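Local coordinates for protein GH61E (Thielavia terrestris, PDB 3EJA) that probably acts as a lytic polysaccharide monooxygenase, cleaving crystalline and amorphous polysaccharides oxidatively by means of an active-site copper, at residues A[74-79]-A[157-162]; A[50-53]-A[57-60]. All blocks are in the same frame, centred on the assembly; numbering follows the deposited sequence.

Interaction 1 (A[74-79]-A[157-162]). With SO4 (sulfate ion), chain G.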
loop_
_atom_site.group_PDB
_atom_site.type_symbol
_atom_site.label_atom_id
_atom_site.label_comp_id
_atom_site.label_asym_id
_atom_site.label_seq_id
_atom_site.Cartn_x
_atom_site.Cartn_y
_atom_site.Cartn_z
ATOM N N PHE A 74 -1.018 0.001 -4.074
ATOM C CA PHE A 74 0.415 0.150 -3.783
ATOM C C PHE A 74 0.870 1.574 -4.090
ATOM O O PHE A 74 0.460 2.155 -5.094
ATOM C CB PHE A 74 1.263 -0.873 -4.569
ATOM C CG PHE A 74 1.004 -2.300 -4.168
ATOM C CD1 PHE A 74 1.640 -2.851 -3.057
ATOM C CD2 PHE A 74 0.093 -3.082 -4.882
ATOM C CE1 PHE A 74 1.391 -4.167 -2.664
ATOM C CE2 PHE A 74 -0.174 -4.393 -4.494
ATOM C CZ PHE A 74 0.474 -4.941 -3.384
ATOM N N TYR A 75 1.706 2.126 -3.210
ATOM C CA TYR A 75 2.298 3.440 -3.418
ATOM C C TYR A 75 3.821 3.344 -3.307
ATOM O O TYR A 75 4.351 2.404 -2.724
ATOM C CB TYR A 75 1.820 4.434 -2.359
ATOM C CG TYR A 75 0.350 4.815 -2.356
ATOM C CD1 TYR A 75 -0.640 3.908 -1.938
ATOM C CD2 TYR A 75 -0.041 6.104 -2.701
ATOM C CE1 TYR A 75 -2.003 4.285 -1.892
ATOM C CE2 TYR A 75 -1.388 6.494 -2.665
ATOM C CZ TYR A 75 -2.357 5.588 -2.260
ATOM O OH TYR A 75 -3.667 6.007 -2.217
ATOM N N MET A 76 4.514 4.331 -3.865
ATOM C CA MET A 76 5.964 4.438 -3.741
ATOM C C MET A 76 6.373 5.857 -3.341
ATOM O O MET A 76 5.634 6.809 -3.585
ATOM C CB MET A 76 6.646 4.057 -5.058
ATOM C CG MET A 76 6.501 2.581 -5.439
ATOM S SD MET A 76 7.224 2.221 -7.048
ATOM C CE MET A 76 8.971 2.086 -6.596
ATOM N N ALA A 77 7.548 5.973 -2.728
ATOM C CA ALA A 77 8.150 7.263 -2.388
ATOM C C ALA A 77 9.665 7.173 -2.538
ATOM O O ALA A 77 10.289 6.224 -2.048
ATOM C CB ALA A 77 7.780 7.678 -0.967
ATOM N N ARG A 78 10.248 8.174 -3.200
ATOM C CA ARG A 78 11.671 8.181 -3.509
ATOM C C ARG A 78 12.526 8.833 -2.419
ATOM O O ARG A 78 12.289 9.975 -2.036
ATOM C CB ARG A 78 11.929 8.890 -4.843
ATOM C CG ARG A 78 13.355 8.693 -5.331
ATOM C CD ARG A 78 13.580 9.314 -6.699
ATOM N NE ARG A 78 14.952 9.052 -7.138
ATOM C CZ ARG A 78 16.014 9.783 -6.797
ATOM N NH1 ARG A 78 15.885 10.848 -6.006
ATOM N NH2 ARG A 78 17.214 9.446 -7.255
ATOM N N VAL A 79 13.509 8.081 -1.924
ATOM C CA VAL A 79 14.525 8.596 -1.005
ATOM C C VAL A 79 15.407 9.587 -1.781
ATOM O O VAL A 79 15.882 9.258 -2.869
ATOM C CB VAL A 79 15.415 7.444 -0.463
ATOM C CG1 VAL A 79 16.437 7.958 0.556
ATOM C CG2 VAL A 79 14.564 6.312 0.141
ATOM N N ALA A 157 8.066 -1.821 2.047
ATOM C CA ALA A 157 9.288 -2.523 1.654
ATOM C C ALA A 157 10.351 -1.519 1.221
ATOM O O ALA A 157 10.020 -0.421 0.761
ATOM C CB ALA A 157 8.999 -3.508 0.521
ATOM N N GLN A 158 11.618 -1.912 1.376
ATOM C CA GLN A 158 12.760 -1.078 0.978
ATOM C C GLN A 158 13.330 -1.574 -0.350
ATOM O O GLN A 158 13.723 -2.741 -0.468
ATOM C CB GLN A 158 13.828 -1.072 2.080
ATOM C CG GLN A 158 13.287 -0.528 3.419
ATOM C CD GLN A 158 14.284 -0.524 4.579
ATOM O OE1 GLN A 158 14.023 0.102 5.611
ATOM N NE2 GLN A 158 15.414 -1.217 4.425
ATOM N N LEU A 159 13.342 -0.683 -1.339
ATOM C CA LEU A 159 13.749 -0.994 -2.714
ATOM C C LEU A 159 14.946 -0.161 -3.172
ATOM O O LEU A 159 15.100 1.000 -2.776
ATOM C CB LEU A 159 12.575 -0.739 -3.676
ATOM C CG LEU A 159 11.595 -1.875 -4.017
ATOM C CD1 LEU A 159 11.116 -2.619 -2.784
ATOM C CD2 LEU A 159 10.405 -1.360 -4.848
ATOM N N SER A 160 15.781 -0.773 -4.009
ATOM C CA SER A 160 16.754 -0.047 -4.811
ATOM C C SER A 160 16.393 -0.237 -6.281
ATOM O O SER A 160 16.525 -1.339 -6.819
ATOM C CB SER A 160 18.175 -0.547 -4.532
ATOM O OG SER A 160 19.101 0.127 -5.356
ATOM N N VAL A 161 15.928 0.840 -6.912
ATOM C CA VAL A 161 15.469 0.820 -8.296
ATOM C C VAL A 161 16.554 1.356 -9.235
ATOM O O VAL A 161 17.068 2.459 -9.042
ATOM C CB VAL A 161 14.151 1.630 -8.469
ATOM C CG1 VAL A 161 13.707 1.671 -9.932
ATOM C CG2 VAL A 161 13.048 1.043 -7.589
ATOM N N THR A 162 16.901 0.558 -10.242
ATOM C CA THR A 162 17.897 0.954 -11.237
ATOM C C THR A 162 17.273 0.985 -12.631
ATOM O O THR A 162 16.189 0.448 -12.843
ATOM C CB THR A 162 19.120 0.000 -11.233
ATOM O OG1 THR A 162 18.684 -1.338 -11.498
ATOM C CG2 THR A 162 19.826 0.034 -9.879
HETATM S S SO4 G . 16.748 14.427 -4.965
HETATM O O1 SO4 G . 15.445 14.284 -4.320
HETATM O O2 SO4 G . 17.431 13.138 -5.003
HETATM O O3 SO4 G . 16.543 14.910 -6.329
HETATM O O4 SO4 G . 17.561 15.383 -4.216
#

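Interaction 2 (A[50-53]-A[57-60]). With NAG (2-acetamido-2-deoxy-beta-D-glucopyranose), chain E.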
loop_
_atom_site.group_PDB
_atom_site.type_symbol
_atom_site.label_atom_id
_atom_site.label_comp_id
_atom_site.label_asym_id
_atom_site.label_seq_id
_atom_site.Cartn_x
_atom_site.Cartn_y
_atom_site.Cartn_z
ATOM N N LEU A 50 15.637 -4.670 -1.269
ATOM C CA LEU A 50 15.387 -5.445 -2.479
ATOM C C LEU A 50 15.837 -4.684 -3.727
ATOM O O LEU A 50 15.321 -3.607 -4.028
ATOM C CB LEU A 50 13.899 -5.822 -2.598
ATOM C CG LEU A 50 13.407 -6.494 -3.892
ATOM C CD1 LEU A 50 13.968 -7.904 -4.052
ATOM C CD2 LEU A 50 11.884 -6.533 -3.960
ATOM N N ASN A 51 16.793 -5.255 -4.453
ATOM C CA ASN A 51 17.213 -4.704 -5.740
ATOM C C ASN A 51 16.229 -5.081 -6.833
ATOM O O ASN A 51 15.863 -6.249 -6.975
ATOM C CB ASN A 51 18.607 -5.206 -6.131
ATOM C CG ASN A 51 19.692 -4.759 -5.165
ATOM O OD1 ASN A 51 19.490 -3.857 -4.342
ATOM N ND2 ASN A 51 20.864 -5.397 -5.270
ATOM N N THR A 52 15.804 -4.085 -7.601
ATOM C CA THR A 52 14.903 -4.310 -8.720
ATOM C C THR A 52 15.107 -3.224 -9.780
ATOM O O THR A 52 15.704 -2.188 -9.503
ATOM C CB THR A 52 13.422 -4.395 -8.254
ATOM O OG1 THR A 52 12.641 -5.077 -9.246
ATOM C CG2 THR A 52 12.836 -3.001 -7.962
ATOM N N THR A 53 14.637 -3.471 -10.995
ATOM C CA THR A 53 14.784 -2.489 -12.063
ATOM C C THR A 53 13.454 -1.816 -12.343
ATOM O O THR A 53 12.395 -2.416 -12.141
ATOM C CB THR A 53 15.321 -3.121 -13.372
ATOM O OG1 THR A 53 14.352 -4.042 -13.897
ATOM C CG2 THR A 53 16.647 -3.844 -13.117
ATOM N N THR A 57 8.541 -6.302 -12.148
ATOM C CA THR A 57 7.456 -6.581 -11.219
ATOM C C THR A 57 8.021 -7.024 -9.875
ATOM O O THR A 57 8.888 -7.890 -9.816
ATOM C CB THR A 57 6.517 -7.673 -11.782
ATOM O OG1 THR A 57 5.924 -7.208 -12.999
ATOM C CG2 THR A 57 5.417 -8.024 -10.788
ATOM N N VAL A 58 7.544 -6.408 -8.797
ATOM C CA VAL A 58 7.866 -6.875 -7.456
ATOM C C VAL A 58 6.665 -7.665 -6.929
ATOM O O VAL A 58 5.524 -7.231 -7.069
ATOM C CB VAL A 58 8.221 -5.701 -6.500
ATOM C CG1 VAL A 58 8.251 -6.170 -5.046
ATOM C CG2 VAL A 58 9.561 -5.069 -6.896
ATOM N N THR A 59 6.926 -8.834 -6.348
ATOM C CA THR A 59 5.863 -9.620 -5.728
ATOM C C THR A 59 5.745 -9.228 -4.262
ATOM O O THR A 59 6.716 -9.341 -3.502
ATOM C CB THR A 59 6.125 -11.143 -5.878
ATOM O OG1 THR A 59 6.102 -11.484 -7.272
ATOM C CG2 THR A 59 5.064 -11.953 -5.149
ATOM N N TYR A 60 4.570 -8.739 -3.868
ATOM C CA TYR A 60 4.308 -8.448 -2.460
ATOM C C TYR A 60 3.400 -9.539 -1.913
ATOM O O TYR A 60 2.365 -9.864 -2.517
ATOM C CB TYR A 60 3.673 -7.060 -2.281
ATOM C CG TYR A 60 4.248 -6.227 -1.128
ATOM C CD1 TYR A 60 4.273 -6.716 0.177
ATOM C CD2 TYR A 60 4.743 -4.939 -1.359
ATOM C CE1 TYR A 60 4.790 -5.948 1.232
ATOM C CE2 TYR A 60 5.271 -4.159 -0.312
ATOM C CZ TYR A 60 5.277 -4.666 0.978
ATOM O OH TYR A 60 5.779 -3.898 2.004
HETATM C C1 NAG E . 21.866 -4.864 -4.380
HETATM C C2 NAG E . 22.859 -6.020 -4.256
HETATM C C3 NAG E . 24.126 -5.608 -3.508
HETATM C C4 NAG E . 24.678 -4.285 -4.037
HETATM C C5 NAG E . 23.551 -3.244 -4.070
HETATM C C6 NAG E . 23.991 -1.847 -4.522
HETATM C C7 NAG E . 21.840 -8.224 -4.239
HETATM C C8 NAG E . 21.124 -9.265 -3.425
HETATM N N2 NAG E . 22.237 -7.143 -3.579
HETATM O O3 NAG E . 25.088 -6.631 -3.630
HETATM O O4 NAG E . 25.726 -3.871 -3.191
HETATM O O5 NAG E . 22.521 -3.727 -4.914
HETATM O O6 NAG E . 23.053 -0.891 -4.064
HETATM O O7 NAG E . 22.036 -8.384 -5.446
HETATM O O HOH W 1 11.380 -7.788 -8.787
#

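Interaction 1 (A[74-79]-A[157-162])
Met76 meets Leu159 and Val161 on the core-facing side of the five-stranded mixed sheet of the beta sandwich, in a contact between strands that are not sheet neighbours. Strand 130-140 runs between 74-79 and 157-162 and pairs antiparallel with both, so the two segments are parallel to each other. The spacing agrees: the closest alpha carbons, Met76 CA and Ala157 CA, are 9.4 Å apart, about two strand separations, and no backbone bond joins the segments. Met76 also packs on Leu134 of the middle strand. The methionine chain leaves with CG beside the backbone N and stays extended through SD until a bend at the last torsion (chi3 81°) swings CE toward the far strand. That terminal methyl does all the touching: CE lies 4.1 Å from Leu159 CD2, and Val161 CG2 follows at 4.3 Å from CE. The methionine chain crosses the leucine at about a right angle, and all three residues are buried.

The neighbouring residues Tyr75 and Gln158 serve the outer face, where Tyr75 packs edge-to-face with Phe175 and the amide oxygen of Gln158 accepts from Arg17 NE and Ala46 N. One residue before the end of 74-79, Arg78 stretches straight from CG to NE, with CG opposite the backbone N (chi1 -169°). Its NH1 donates to sulfate O2 at 2.9 Å (N-H...O 147°), the oxygen lying at the edge of the guanidinium plane. NH2 makes a salt bridge to Asp81, whose own backbone N also binds the sulfate, an ion probably derived from the crystallisation liquor. A methionine reaching over one strand to residues of the next is part of the inner-face packing of the immunoglobulin-like, fibronectin type III sandwich on which AA9 enzymes are built.

Interaction 2 (A[50-53]-A[57-60])
Leu50, Thr52 and Val58 form a mainly apolar contact between the two sheets of the beta sandwich, close to a turn that carries the chain from one sheet to the other. Strand 50-53 is an edge of the mixed sheet, whereas 57-60 belongs to the central strand of the three-stranded antiparallel sheet. Three residues separate the segments, yet the nearest alpha carbons, Thr52 CA and Val58 CA, stand 7.6 Å apart: the strands face each other by side chains and are not paired as a hairpin.

Both methyls of Val58 take part. With CG1 opposite the backbone N (chi1 167°), that methyl makes the closer approach to Leu50 CD2, tip to tip at 3.8 Å. Val58 CG2, also near the leucine methyl, faces Thr52, 3.9 Å from its OG1 and 4.0 Å from its CG2. The valine and threonine side chains cross at a slant, and Val7 and Leu134 also pack on Val58.

The hydroxyl of the partly exposed Thr52 is held by polar neighbours. OG1 is hydrogen-bonded to Ser56 OG within the turn and to a water 3.0 Å away, and the same water donates to Thr57 O at 2.7 Å, tying the segments together through solvent. Asn51 serves the outer face: its ND2 is bonded covalently to C1 of an N-acetylglucosamine (1.4 Å), and Asn51-Thr52-Thr53 satisfies the N-glycosylation sequon. The chemistry therefore implies a graded edge, from methyl packing around the buried Val58, through a water bridge near the turn, to glycan outside.

Overall arrangement
Interactions 1 and 2 have centres about 9 Å apart and share the mixed sheet, because strand 50-53 pairs in parallel with strand 151-162. Backbone bonds probably join them: Leu50 N to Gln158 O at 2.8 Å and Ser160 N to Leu50 O at 2.9 Å. Their inner faces merge as well, with Thr52 CG2 4.1 Å from Val161 CG2, and Leu134 touches both Met76 and Val58. Interaction 1 thus crosses three adjacent strands of the mixed sheet, while interaction 2 joins that sheet to the opposing one. Both lie away from the metal site of His1, His68 and Tyr153; the N-acetylglucosamine on Asn51 is about 10 Å from the side chain of Leu159.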